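PDB 5OLT: cellulose biosynthesis protein BcsG, which is required for cellulose biosynthesis in Salmonella, its extramembrane part being a zinc-binding domain of the alkaline phosphatase family. Local coordinates for residues L62-C67 with T212-L217; I66-W71 with P265-A270; S102-I107 with L157-E162; M146-G151 with Y189-V194; M260-P265 with A294-F299. All blocks are in the same frame, centred on the assembly; numbering follows the deposited sequence.

Contact 1 of 5, residues L62-C67 with T212-L217; sequences LVINIC and TFFNLL. With ZN (zinc ion), chain B.
Val63 N donates to Thr212 O at 2.8 Å, the first of five backbone hydrogen bonds that join strands 62-66 and 212-216 as parallel neighbours. The ladder ends at Cys67 N, which donates to Leu216 O at 2.9 Å and ties the strand end to a residue whose SG binds the zinc ion. A water donates to both Cys67 O and Leu216 O, bridging the strands beyond the last rung. On the face carrying the asparagines, Asn65 and Asn215 lie next to each other with amide planes 57° apart, and Asn215 ND2 is hydrogen-bonded to the zinc ligand Glu266. The Phe213 ring crosses Asn65 at a slant, CE1 lying 3.9 Å from Asn65 CB. The other face is mostly apolar: Leu216 CD1 sits 3.5 Å above the centre of the Phe214 ring and also meets Ile64 CG2 at 3.6 Å. The Leu62 and Thr212 side chains lie alongside each other, CD1 meeting CG2. The face of the asparagines thus turns polar next to the metal, while that of Phe214 and Leu216 packs under helix 191-203; the pairing sets Cys67 at the C-terminal ends of the parallel strands, where enzymes of this fold carry their metal site.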
# COMPACT_ATOMS: atom_id res chain seq x y z
N LEU A 62 -7.23 -8.33 5.17
CA LEU A 62 -8.05 -7.20 4.66
C LEU A 62 -7.08 -6.08 4.30
O LEU A 62 -6.37 -5.59 5.17
CB LEU A 62 -9.03 -6.75 5.75
CG LEU A 62 -9.80 -5.48 5.48
CD1 LEU A 62 -10.65 -5.57 4.22
CD2 LEU A 62 -10.66 -5.14 6.69
N VAL A 63 -7.02 -5.73 3.01
CA VAL A 63 -6.14 -4.66 2.54
C VAL A 63 -7.00 -3.43 2.29
O VAL A 63 -7.95 -3.47 1.49
CB VAL A 63 -5.39 -5.08 1.26
CG1 VAL A 63 -4.54 -3.93 0.71
CG2 VAL A 63 -4.53 -6.29 1.52
N ILE A 64 -6.69 -2.34 3.00
CA ILE A 64 -7.48 -1.11 2.97
C ILE A 64 -6.64 -0.09 2.19
O ILE A 64 -5.63 0.43 2.70
CB ILE A 64 -7.77 -0.64 4.43
CG1 ILE A 64 -8.62 -1.70 5.15
CG2 ILE A 64 -8.44 0.73 4.42
CD1 ILE A 64 -8.91 -1.35 6.59
N ASN A 65 -7.03 0.19 0.93
CA ASN A 65 -6.25 0.98 0.01
C ASN A 65 -6.94 2.34 -0.15
O ASN A 65 -8.06 2.42 -0.65
CB ASN A 65 -6.17 0.19 -1.31
CG ASN A 65 -5.32 0.85 -2.36
OD1 ASN A 65 -4.19 1.33 -2.10
ND2 ASN A 65 -5.83 0.86 -3.58
N ILE A 66 -6.29 3.38 0.36
CA ILE A 66 -6.95 4.68 0.55
C ILE A 66 -6.43 5.70 -0.45
O ILE A 66 -5.23 5.98 -0.48
CB ILE A 66 -6.71 5.22 1.98
CG1 ILE A 66 -7.24 4.22 3.03
CG2 ILE A 66 -7.32 6.62 2.16
CD1 ILE A 66 -6.82 4.54 4.45
N CYS A 67 -7.34 6.26 -1.24
CA CYS A 67 -6.96 7.32 -2.19
C CYS A 67 -6.59 8.60 -1.43
O CYS A 67 -7.25 8.95 -0.45
CB CYS A 67 -8.15 7.57 -3.14
SG CYS A 67 -7.88 8.83 -4.43
N THR A 212 -9.25 -9.83 1.07
CA THR A 212 -10.11 -8.79 0.53
C THR A 212 -9.28 -7.56 0.18
O THR A 212 -8.47 -7.09 0.98
CB THR A 212 -11.18 -8.40 1.59
OG1 THR A 212 -11.96 -9.54 1.86
CG2 THR A 212 -12.08 -7.30 1.09
N PHE A 213 -9.53 -7.05 -1.03
CA PHE A 213 -9.02 -5.76 -1.48
C PHE A 213 -10.13 -4.74 -1.37
O PHE A 213 -11.20 -4.89 -2.00
CB PHE A 213 -8.53 -5.88 -2.93
CG PHE A 213 -7.94 -4.61 -3.46
CD1 PHE A 213 -6.70 -4.18 -2.98
CD2 PHE A 213 -8.59 -3.85 -4.42
CE1 PHE A 213 -6.12 -3.01 -3.47
CE2 PHE A 213 -8.03 -2.64 -4.92
CZ PHE A 213 -6.79 -2.24 -4.42
N PHE A 214 -9.89 -3.70 -0.57
CA PHE A 214 -10.90 -2.68 -0.32
C PHE A 214 -10.35 -1.31 -0.72
O PHE A 214 -9.34 -0.89 -0.16
CB PHE A 214 -11.25 -2.71 1.19
CG PHE A 214 -12.23 -1.64 1.68
CD1 PHE A 214 -13.15 -0.97 0.84
CD2 PHE A 214 -12.22 -1.30 3.05
CE1 PHE A 214 -14.03 -0.02 1.34
CE2 PHE A 214 -13.12 -0.35 3.55
CZ PHE A 214 -14.01 0.30 2.71
N ASN A 215 -10.99 -0.64 -1.70
CA ASN A 215 -10.52 0.67 -2.15
C ASN A 215 -11.48 1.77 -1.70
O ASN A 215 -12.70 1.63 -1.82
CB ASN A 215 -10.32 0.70 -3.68
CG ASN A 215 -9.75 2.02 -4.13
OD1 ASN A 215 -10.49 2.90 -4.55
ND2 ASN A 215 -8.42 2.16 -4.05
N LEU A 216 -10.91 2.83 -1.11
CA LEU A 216 -11.65 3.91 -0.46
C LEU A 216 -11.36 5.26 -1.08
O LEU A 216 -10.20 5.67 -1.13
CB LEU A 216 -11.26 4.02 1.05
CG LEU A 216 -11.60 2.86 1.93
CD1 LEU A 216 -10.61 1.73 1.71
CD2 LEU A 216 -11.58 3.30 3.39
N LEU A 217 -12.41 5.98 -1.44
CA LEU A 217 -12.33 7.26 -2.11
C LEU A 217 -12.70 8.55 -1.31
O LEU A 217 -12.69 9.63 -1.90
CB LEU A 217 -13.33 7.17 -3.31
CG LEU A 217 -13.04 8.03 -4.53
CD1 LEU A 217 -11.72 7.59 -5.17
CD2 LEU A 217 -14.19 7.93 -5.53
ZN ZN B . -6.33 7.91 -5.83
O HOH W 1 -9.83 8.26 0.12
O HOH W 2 -7.02 9.81 -7.29

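Contact 2 of 5, residues I66-W71 with P265-A270; sequences ICSLSW and PEHGGA. With ZN (zinc ion), chain B.
Glu266 and His267 converge with Cys67 on the zinc ion, Glu266 through OE1 at 1.9 Å and His267 through NE2 at 2.1 Å. The carboxylate comes in beside the cysteine: Glu266 extends beyond CG, which brings CD to 3.5 Å from Cys67 CA. The imidazole arrives from another direction, its CG lying between the backbone N and carbonyl carbon (chi1 59°), and Cys67 SG stands oblique to the ring. Over one face of that ring lies the Ser68 backbone N, while Ser68 OG approaches His267 CE1 at 3.5 Å. With NE2 on the metal, the rotation of the ring is fixed from the other side by His267 ND1, which donates to Gly268 O at 2.7 Å with the acceptor nearly in the ring plane. The backbones are tied as well: Glu266 N donates to Ile66 O from above the carbonyl plane, and Leu69 N to His267 O at 2.9 Å. The two glycines let the chains close up, Ser70 CB resting 3.6 Å from Gly268 CA and Ser68 CB against Gly269 CA. Ser102 completes the protein ligands. Both loops leave the C-terminal ends of adjacent parallel strands, 60-66 and 259-265; Ser70 N-caps helix 71-76, and Leu69, which packs on Pro265, also touches Tyr234 and Phe242 of helix 234-255.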
# COMPACT_ATOMS: atom_id res chain seq x y z
N ILE A 66 -6.29 3.38 0.36
CA ILE A 66 -6.95 4.68 0.55
C ILE A 66 -6.43 5.70 -0.45
O ILE A 66 -5.23 5.98 -0.48
CB ILE A 66 -6.71 5.22 1.98
CG1 ILE A 66 -7.24 4.22 3.03
CG2 ILE A 66 -7.32 6.62 2.16
CD1 ILE A 66 -6.82 4.54 4.45
N CYS A 67 -7.34 6.26 -1.24
CA CYS A 67 -6.96 7.32 -2.19
C CYS A 67 -6.59 8.60 -1.43
O CYS A 67 -7.25 8.95 -0.45
CB CYS A 67 -8.15 7.57 -3.14
SG CYS A 67 -7.88 8.83 -4.43
N SER A 68 -5.55 9.31 -1.91
CA SER A 68 -5.33 10.71 -1.51
C SER A 68 -4.99 10.89 -0.02
O SER A 68 -5.58 11.75 0.65
CB SER A 68 -6.52 11.60 -1.93
OG SER A 68 -6.68 11.56 -3.34
N LEU A 69 -3.99 10.13 0.45
CA LEU A 69 -3.54 10.18 1.84
C LEU A 69 -2.04 9.94 1.85
O LEU A 69 -1.59 8.80 1.68
CB LEU A 69 -4.28 9.11 2.66
CG LEU A 69 -3.82 9.04 4.14
CD1 LEU A 69 -4.07 10.35 4.84
CD2 LEU A 69 -4.59 7.89 4.81
N SER A 70 -1.27 11.00 2.13
CA SER A 70 0.19 10.88 2.38
C SER A 70 0.53 11.41 3.76
O SER A 70 -0.29 12.07 4.41
CB SER A 70 0.97 11.68 1.33
OG SER A 70 0.72 13.08 1.54
N TRP A 71 1.75 11.14 4.21
CA TRP A 71 2.19 11.75 5.47
C TRP A 71 2.12 13.26 5.42
O TRP A 71 1.75 13.87 6.43
CB TRP A 71 3.59 11.32 5.87
CG TRP A 71 3.66 9.93 6.47
CD1 TRP A 71 4.40 8.86 5.99
CD2 TRP A 71 3.07 9.46 7.70
NE1 TRP A 71 4.29 7.77 6.82
CE2 TRP A 71 3.46 8.09 7.87
CE3 TRP A 71 2.22 10.05 8.65
CZ2 TRP A 71 3.05 7.32 8.98
CZ3 TRP A 71 1.77 9.26 9.72
CH2 TRP A 71 2.19 7.91 9.88
N PRO A 265 -2.09 3.51 1.62
CA PRO A 265 -2.66 4.52 0.69
C PRO A 265 -2.10 4.38 -0.71
O PRO A 265 -1.00 3.86 -0.92
CB PRO A 265 -2.22 5.85 1.29
CG PRO A 265 -1.95 5.52 2.74
CD PRO A 265 -1.35 4.14 2.73
N GLU A 266 -2.90 4.83 -1.67
CA GLU A 266 -2.48 4.81 -3.08
C GLU A 266 -1.41 5.85 -3.38
O GLU A 266 -0.51 5.60 -4.19
CB GLU A 266 -3.65 5.23 -3.96
CG GLU A 266 -4.91 4.38 -3.97
CD GLU A 266 -6.00 5.10 -4.74
OE1 GLU A 266 -5.70 6.19 -5.28
OE2 GLU A 266 -7.13 4.60 -4.80
N HIS A 267 -1.58 7.05 -2.80
CA HIS A 267 -0.79 8.26 -3.13
C HIS A 267 -1.44 9.37 -2.34
O HIS A 267 -2.61 9.23 -1.89
CB HIS A 267 -0.91 8.63 -4.66
CG HIS A 267 -2.33 8.89 -5.10
ND1 HIS A 267 -2.97 10.08 -4.85
CD2 HIS A 267 -3.24 8.07 -5.68
CE1 HIS A 267 -4.24 9.98 -5.23
NE2 HIS A 267 -4.43 8.78 -5.76
N GLY A 268 -0.73 10.48 -2.20
CA GLY A 268 -1.27 11.62 -1.50
C GLY A 268 -2.27 12.45 -2.26
O GLY A 268 -2.40 12.35 -3.48
N GLY A 269 -2.97 13.31 -1.53
CA GLY A 269 -3.95 14.23 -2.14
C GLY A 269 -3.40 15.58 -2.53
O GLY A 269 -4.13 16.42 -3.03
N ALA A 270 -2.10 15.77 -2.31
CA ALA A 270 -1.43 17.04 -2.65
C ALA A 270 -2.13 18.19 -1.87
O ALA A 270 -2.32 19.29 -2.39
CB ALA A 270 -1.40 17.29 -4.17
ZN ZN B . -6.33 7.91 -5.83
O HOH W 3 0.10 14.56 -0.75
O HOH W 2 -7.02 9.81 -7.29

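Contact 3 of 5, residues S102-I107 with L157-E162; sequences SGPAAI and LKEVRE. With ZN (zinc ion), chain B.
Glu159, modelled in two conformers, in one of them lays its carboxylate against the backbone of Gly103, Glu159 OE1 coming within 3.3 Å of Gly103 CA. This is a pairing of two helices, 102-110 and 156-162, on one side of the central sheet of an alkaline phosphatase-type fold; their short segments run 27° from parallel with axes 9.2 Å apart. The bare CA of Gly103 permits this close approach. In that conformer Glu159 has CG anti to its carbonyl carbon (chi1 -63°) and an extended chain, which carries the acid over to helix 102-110, and OE1 is hydrogen-bonded to Tyr123. Ile107 crosses the glutamate at about a right angle, its CD1 3.7 Å from Glu159 OE1, so an apolar methyl flanks the charged group. At the start of helix 102-110, Ser102 makes no contact with the partner segment, yet its OG binds zinc beside Cys67, Glu266 and His267. A citrate, probably from the crystallisation liquor, is hydrogen-bonded to Ser102 OG and Gly103 N, consistent with an anion pocket at this helix end. The closest apolar touch between the helices is from Ala106 CB to Val160 CG2, 4.1 Å.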
# COMPACT_ATOMS: atom_id res chain seq x y z
N SER A 102 -4.35 6.95 -9.16
CA SER A 102 -5.04 5.86 -8.49
C SER A 102 -4.92 4.51 -9.19
O SER A 102 -4.64 3.50 -8.54
CB SER A 102 -6.53 6.19 -8.38
OG SER A 102 -6.74 7.43 -7.72
N GLY A 103 -5.12 4.49 -10.52
CA GLY A 103 -5.08 3.22 -11.25
C GLY A 103 -3.74 2.52 -11.12
O GLY A 103 -3.67 1.37 -10.68
N PRO A 104 -2.65 3.24 -11.44
CA PRO A 104 -1.34 2.60 -11.32
C PRO A 104 -1.03 2.22 -9.87
O PRO A 104 -0.36 1.20 -9.66
CB PRO A 104 -0.37 3.67 -11.80
CG PRO A 104 -1.18 4.69 -12.47
CD PRO A 104 -2.62 4.53 -12.16
N ALA A 105 -1.49 3.00 -8.88
CA ALA A 105 -1.25 2.62 -7.49
C ALA A 105 -1.88 1.30 -7.15
O ALA A 105 -1.25 0.47 -6.47
CB ALA A 105 -1.76 3.69 -6.55
N ALA A 106 -3.12 1.13 -7.56
CA ALA A 106 -3.83 -0.12 -7.26
C ALA A 106 -3.18 -1.30 -7.96
O ALA A 106 -3.00 -2.37 -7.37
CB ALA A 106 -5.28 -0.00 -7.66
N ILE A 107 -2.76 -1.12 -9.23
CA ILE A 107 -2.09 -2.20 -9.93
C ILE A 107 -0.76 -2.55 -9.24
O ILE A 107 -0.44 -3.73 -9.07
CB ILE A 107 -1.82 -1.81 -11.41
CG1 ILE A 107 -3.15 -1.51 -12.14
CG2 ILE A 107 -1.13 -2.97 -12.13
CD1 ILE A 107 -2.91 -0.78 -13.45
N LEU A 157 -12.22 0.55 -11.82
CA LEU A 157 -12.59 -0.86 -11.64
C LEU A 157 -12.08 -1.71 -12.81
O LEU A 157 -11.58 -2.81 -12.61
CB LEU A 157 -14.11 -1.01 -11.47
CG LEU A 157 -14.67 -2.44 -11.29
CD1 LEU A 157 -14.03 -3.15 -10.11
CD2 LEU A 157 -16.20 -2.37 -11.14
N LYS A 158 -12.19 -1.19 -14.03
CA LYS A 158 -11.64 -1.93 -15.19
C LYS A 158 -10.12 -2.16 -15.05
O LYS A 158 -9.65 -3.26 -15.34
CB LYS A 158 -12.00 -1.23 -16.49
CG LYS A 158 -13.46 -1.38 -16.87
CD LYS A 158 -13.79 -0.63 -18.15
CE LYS A 158 -15.25 -0.79 -18.54
NZ LYS A 158 -15.62 0.15 -19.62
N GLU A 159 -9.36 -1.15 -14.58
CA GLU A 159 -7.92 -1.31 -14.38
C GLU A 159 -7.62 -2.36 -13.30
O GLU A 159 -6.73 -3.21 -13.49
CB GLU A 159 -7.23 0.03 -14.05
CG GLU A 159 -7.31 1.07 -15.17
CD GLU A 159 -6.13 2.01 -15.22
OE1 GLU A 159 -5.25 1.94 -14.34
OE2 GLU A 159 -6.05 2.84 -16.15
N VAL A 160 -8.38 -2.32 -12.21
CA VAL A 160 -8.21 -3.33 -11.14
C VAL A 160 -8.43 -4.75 -11.67
O VAL A 160 -7.68 -5.67 -11.30
CB VAL A 160 -9.17 -3.00 -9.95
CG1 VAL A 160 -9.34 -4.16 -8.99
CG2 VAL A 160 -8.67 -1.76 -9.21
N ARG A 161 -9.47 -4.93 -12.51
CA ARG A 161 -9.75 -6.25 -13.11
C ARG A 161 -8.69 -6.65 -14.15
O ARG A 161 -8.12 -7.76 -14.06
CB ARG A 161 -11.14 -6.26 -13.75
CG ARG A 161 -12.26 -6.06 -12.74
CD ARG A 161 -13.54 -6.72 -13.22
NE ARG A 161 -14.44 -6.89 -12.09
CZ ARG A 161 -15.62 -6.31 -11.95
NH1 ARG A 161 -16.10 -5.49 -12.89
NH2 ARG A 161 -16.33 -6.56 -10.85
N GLU A 162 -8.40 -5.75 -15.09
CA GLU A 162 -7.60 -6.10 -16.28
C GLU A 162 -6.12 -6.14 -16.03
O GLU A 162 -5.41 -7.03 -16.51
CB GLU A 162 -7.91 -5.14 -17.44
CG GLU A 162 -9.33 -5.28 -17.98
CD GLU A 162 -9.61 -4.37 -19.18
OE1 GLU A 162 -8.76 -3.51 -19.54
OE2 GLU A 162 -10.70 -4.51 -19.77
ZN ZN B . -6.33 7.91 -5.83
O HOH W 2 -7.02 9.81 -7.29

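Contact 4 of 5, residues M146-G151 with Y189-V194; sequences MMDHNG and YDDLAV
Tyr189 N donates to Asp148 O at 2.7 Å, and the Tyr189 ring leans toward the same carbonyl, oblique to it, with CD2 3.5 Å from Asp148 O. The segments are the exit of strand 142-147, an outermost strand of the mixed sheet, and the start of helix 191-203, which packs on one face of that sheet. The side chain of Asp148 is gripped as well: its OD1 is held by two donors, the backbone N of Leu217 and the imidazole of His149. The latter bond is long, His149 ND1 to Asp148 OD1 3.3 Å, but fairly straight, with the oxygen at the ring edge and close to its plane. The other carboxylate oxygen, Asp148 OD2, lies 2.4 Å from Asp191 OD1; at this distance one of the two acids probably carries a proton and donates it to the other. The two carboxylate planes are 34° apart and the side chains meet at a slant, with Asp191 OD1 also 3.1 Å from Asp148 CB. Asp148 is turned into this position with CG between the backbone N and the carbonyl carbon (chi1 64°). At the helix start Asp190 is the N-cap, its OD2 accepting from Ala193 N at 3.0 Å through the anti lone pair. Apolar packing lies next to Phe214 of strand 210-216. There the side chains of Met146 and Val194 run antiparallel past one another; in one of its two modelled conformers, Met146 places CG 3.5 Å and SD 3.7 Å from Val194 CG1.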
# COMPACT_ATOMS: atom_id res chain seq x y z
N MET A 146 -13.97 -5.08 -2.69
CA MET A 146 -14.89 -4.22 -2.00
C MET A 146 -14.49 -2.79 -2.29
O MET A 146 -13.28 -2.48 -2.33
CB MET A 146 -14.72 -4.52 -0.50
CG MET A 146 -15.77 -3.93 0.38
SD MET A 146 -15.81 -4.87 1.93
CE MET A 146 -14.45 -4.20 2.84
N MET A 147 -15.48 -1.91 -2.44
CA MET A 147 -15.16 -0.47 -2.60
C MET A 147 -16.20 0.35 -1.88
O MET A 147 -17.35 -0.12 -1.66
CB MET A 147 -15.10 -0.05 -4.08
CG MET A 147 -14.04 -0.78 -4.88
SD MET A 147 -13.76 -0.08 -6.51
CE MET A 147 -12.56 -1.28 -7.13
N ASP A 148 -15.85 1.59 -1.53
CA ASP A 148 -16.87 2.51 -1.03
C ASP A 148 -17.39 3.41 -2.16
O ASP A 148 -18.01 4.44 -1.91
CB ASP A 148 -16.38 3.29 0.19
CG ASP A 148 -15.23 4.21 -0.11
OD1 ASP A 148 -14.89 4.43 -1.28
OD2 ASP A 148 -14.62 4.74 0.88
N HIS A 149 -17.17 2.99 -3.41
CA HIS A 149 -17.61 3.75 -4.57
C HIS A 149 -17.78 2.78 -5.72
O HIS A 149 -17.46 1.60 -5.59
CB HIS A 149 -16.56 4.84 -4.89
CG HIS A 149 -15.23 4.31 -5.31
ND1 HIS A 149 -14.26 3.82 -4.45
CD2 HIS A 149 -14.71 4.20 -6.56
CE1 HIS A 149 -13.20 3.44 -5.16
NE2 HIS A 149 -13.46 3.67 -6.44
N ASN A 150 -18.29 3.26 -6.86
CA ASN A 150 -18.62 2.30 -7.92
C ASN A 150 -17.46 2.01 -8.86
O ASN A 150 -17.60 1.17 -9.76
CB ASN A 150 -19.89 2.73 -8.68
CG ASN A 150 -19.71 4.04 -9.44
OD1 ASN A 150 -18.58 4.44 -9.77
ND2 ASN A 150 -20.82 4.71 -9.76
N GLY A 151 -16.31 2.70 -8.71
CA GLY A 151 -15.14 2.39 -9.57
C GLY A 151 -15.24 2.83 -11.02
O GLY A 151 -14.36 2.50 -11.80
N TYR A 189 -19.85 5.60 -0.26
CA TYR A 189 -20.57 5.01 0.85
C TYR A 189 -19.81 5.16 2.16
O TYR A 189 -18.57 5.24 2.16
CB TYR A 189 -20.81 3.52 0.57
CG TYR A 189 -21.62 3.36 -0.68
CD1 TYR A 189 -22.96 3.77 -0.71
CD2 TYR A 189 -21.06 2.81 -1.84
CE1 TYR A 189 -23.71 3.68 -1.87
CE2 TYR A 189 -21.82 2.69 -3.02
CZ TYR A 189 -23.14 3.12 -3.01
OH TYR A 189 -23.88 2.98 -4.17
N ASP A 190 -20.54 5.11 3.27
CA ASP A 190 -19.91 5.18 4.57
C ASP A 190 -18.98 3.99 4.78
O ASP A 190 -19.39 2.81 4.63
CB ASP A 190 -20.96 5.15 5.67
CG ASP A 190 -20.35 5.36 7.00
OD1 ASP A 190 -19.99 6.51 7.33
OD2 ASP A 190 -20.16 4.36 7.71
N ASP A 191 -17.76 4.28 5.21
CA ASP A 191 -16.76 3.20 5.30
C ASP A 191 -17.01 2.24 6.44
O ASP A 191 -16.75 1.03 6.30
CB ASP A 191 -15.36 3.78 5.39
CG ASP A 191 -14.98 4.44 4.09
OD1 ASP A 191 -15.12 3.71 3.04
OD2 ASP A 191 -14.64 5.66 4.08
N LEU A 192 -17.50 2.75 7.59
CA LEU A 192 -17.83 1.84 8.68
C LEU A 192 -18.94 0.90 8.25
O LEU A 192 -18.90 -0.29 8.61
CB LEU A 192 -18.19 2.62 9.93
CG LEU A 192 -18.45 1.84 11.21
CD1 LEU A 192 -17.27 0.91 11.52
CD2 LEU A 192 -18.75 2.81 12.36
N ALA A 193 -19.92 1.39 7.48
CA ALA A 193 -21.00 0.50 6.99
C ALA A 193 -20.46 -0.57 6.04
O ALA A 193 -20.84 -1.74 6.13
CB ALA A 193 -22.09 1.30 6.32
N VAL A 194 -19.55 -0.18 5.14
CA VAL A 194 -18.93 -1.15 4.23
C VAL A 194 -18.16 -2.21 5.04
O VAL A 194 -18.26 -3.41 4.76
CB VAL A 194 -17.96 -0.44 3.25
CG1 VAL A 194 -17.19 -1.46 2.43
CG2 VAL A 194 -18.71 0.49 2.30

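Contact 5 of 5, residues M260-P265 with A294-F299; sequences MVVVVP and AGVKFF
Met260 and Phe298 pair across an antiparallel step in the central sheet, where strand 291-299 runs against strand 259-265. Four backbone hydrogen bonds hold the step. Val261 and Lys297 form one hydrogen-bonded pair, Val261 N meeting Lys297 O at 2.8 Å, and Val263 and Gly295 form the next, with Gly295 N reaching Val263 O at 2.9 Å. Between them the CA-H groups also close on carbonyls, as Val296 CA does on Val261 O at 3.2 Å. The apolar contacts divide between the faces. On one, Met260 lies alongside Phe298, with CG anti to the backbone N (chi1 179°) and the chain extended beyond it, and its methyl CE carries on to Val296 CG1 at 4.0 Å. The sulfur makes an oblique Met-aromatic contact, SD standing 4.8 Å from the Phe298 ring centroid. Val262 touches Val296 more loosely on this face. On the other, Val263 faces Gly295, and the Phe299 ring slants across Val261. Phe299 also meets Phe249 of helix 234-255 edge-to-face, placing this side beneath that helix. The tightest side-chain touch on the helix-covered side joins Val261 CG2 to Phe299 CE1 at 3.5 Å.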
# COMPACT_ATOMS: atom_id res chain seq x y z
N MET A 260 -5.61 -10.10 9.61
CA MET A 260 -4.46 -9.26 9.32
C MET A 260 -4.98 -8.08 8.51
O MET A 260 -5.48 -8.29 7.42
CB MET A 260 -3.42 -10.04 8.53
CG MET A 260 -2.19 -9.21 8.15
SD MET A 260 -1.03 -10.24 7.24
CE MET A 260 0.30 -9.09 6.94
N VAL A 261 -4.85 -6.88 9.06
CA VAL A 261 -5.31 -5.65 8.37
C VAL A 261 -4.09 -4.88 7.90
O VAL A 261 -3.16 -4.64 8.66
CB VAL A 261 -6.18 -4.76 9.28
CG1 VAL A 261 -6.55 -3.47 8.54
CG2 VAL A 261 -7.44 -5.53 9.68
N VAL A 262 -4.05 -4.57 6.60
CA VAL A 262 -2.99 -3.76 6.01
C VAL A 262 -3.63 -2.48 5.50
O VAL A 262 -4.56 -2.56 4.68
CB VAL A 262 -2.30 -4.48 4.85
CG1 VAL A 262 -1.22 -3.56 4.25
CG2 VAL A 262 -1.72 -5.80 5.34
N VAL A 263 -3.17 -1.33 5.98
CA VAL A 263 -3.64 -0.06 5.48
C VAL A 263 -2.53 0.48 4.59
O VAL A 263 -1.39 0.65 5.06
CB VAL A 263 -3.90 0.93 6.63
CG1 VAL A 263 -4.18 2.33 6.08
CG2 VAL A 263 -5.07 0.41 7.43
N VAL A 264 -2.81 0.77 3.31
CA VAL A 264 -1.76 1.26 2.40
C VAL A 264 -2.40 2.24 1.43
O VAL A 264 -3.23 1.87 0.58
CB VAL A 264 -1.04 0.11 1.69
CG1 VAL A 264 -2.05 -0.88 1.12
CG2 VAL A 264 -0.01 0.57 0.65
N PRO A 265 -2.09 3.51 1.62
CA PRO A 265 -2.66 4.52 0.69
C PRO A 265 -2.10 4.38 -0.71
O PRO A 265 -1.00 3.86 -0.92
CB PRO A 265 -2.22 5.85 1.29
CG PRO A 265 -1.95 5.52 2.74
CD PRO A 265 -1.35 4.14 2.73
N ALA A 294 1.63 3.65 5.67
CA ALA A 294 1.20 2.27 5.59
C ALA A 294 1.36 1.61 6.95
O ALA A 294 2.35 1.84 7.67
CB ALA A 294 2.02 1.55 4.54
N GLY A 295 0.38 0.80 7.33
CA GLY A 295 0.39 0.15 8.64
C GLY A 295 -0.18 -1.23 8.57
O GLY A 295 -0.98 -1.57 7.68
N VAL A 296 0.18 -2.05 9.56
CA VAL A 296 -0.33 -3.41 9.66
C VAL A 296 -0.78 -3.62 11.09
O VAL A 296 -0.10 -3.18 12.02
CB VAL A 296 0.77 -4.45 9.30
CG1 VAL A 296 0.22 -5.88 9.35
CG2 VAL A 296 1.35 -4.17 7.91
N LYS A 297 -1.93 -4.25 11.24
CA LYS A 297 -2.42 -4.62 12.58
C LYS A 297 -2.94 -6.04 12.52
O LYS A 297 -3.65 -6.42 11.59
CB LYS A 297 -3.57 -3.70 13.01
CG LYS A 297 -3.99 -3.83 14.48
CD LYS A 297 -4.92 -2.68 14.89
CE LYS A 297 -5.45 -2.90 16.31
NZ LYS A 297 -4.41 -2.97 17.36
N PHE A 298 -2.58 -6.84 13.52
CA PHE A 298 -3.11 -8.20 13.65
C PHE A 298 -4.15 -8.28 14.76
O PHE A 298 -3.97 -7.67 15.84
CB PHE A 298 -1.99 -9.19 13.96
CG PHE A 298 -0.93 -9.29 12.88
CD1 PHE A 298 -1.08 -10.22 11.83
CD2 PHE A 298 0.21 -8.48 12.92
CE1 PHE A 298 -0.09 -10.32 10.84
CE2 PHE A 298 1.17 -8.57 11.93
CZ PHE A 298 1.04 -9.51 10.90
N PHE A 299 -5.25 -8.96 14.48
CA PHE A 299 -6.34 -9.13 15.43
C PHE A 299 -6.49 -10.61 15.70
O PHE A 299 -6.22 -11.45 14.82
CB PHE A 299 -7.65 -8.62 14.85
CG PHE A 299 -7.66 -7.13 14.61
CD1 PHE A 299 -7.14 -6.60 13.42
CD2 PHE A 299 -8.17 -6.28 15.56
CE1 PHE A 299 -7.14 -5.23 13.19
CE2 PHE A 299 -8.14 -4.90 15.34
CZ PHE A 299 -7.65 -4.40 14.15

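All five contacts are buried. Contacts 1 and 5, with centres about 9 Å from the chain centre, are neighbouring steps of one sheet, strand 60-66 being hydrogen-bonded to 259-265: the first is parallel and ends in a zinc ligand, the second antiparallel, with almost wholly apolar side chains. Contact 2 continues from strands 60-66 and 259-265 into their loops, sharing Ile66 and Cys67 with contact 1 and Pro265 with contact 5, and trades ladder bonds for metal coordination. Contact 3 supplies the fourth protein ligand from a helix end, and its own interface is slight. Contact 4 lies farthest out, about 18 Å from the chain centre; its paired acids reach contact 1 through Asp148 and Leu217.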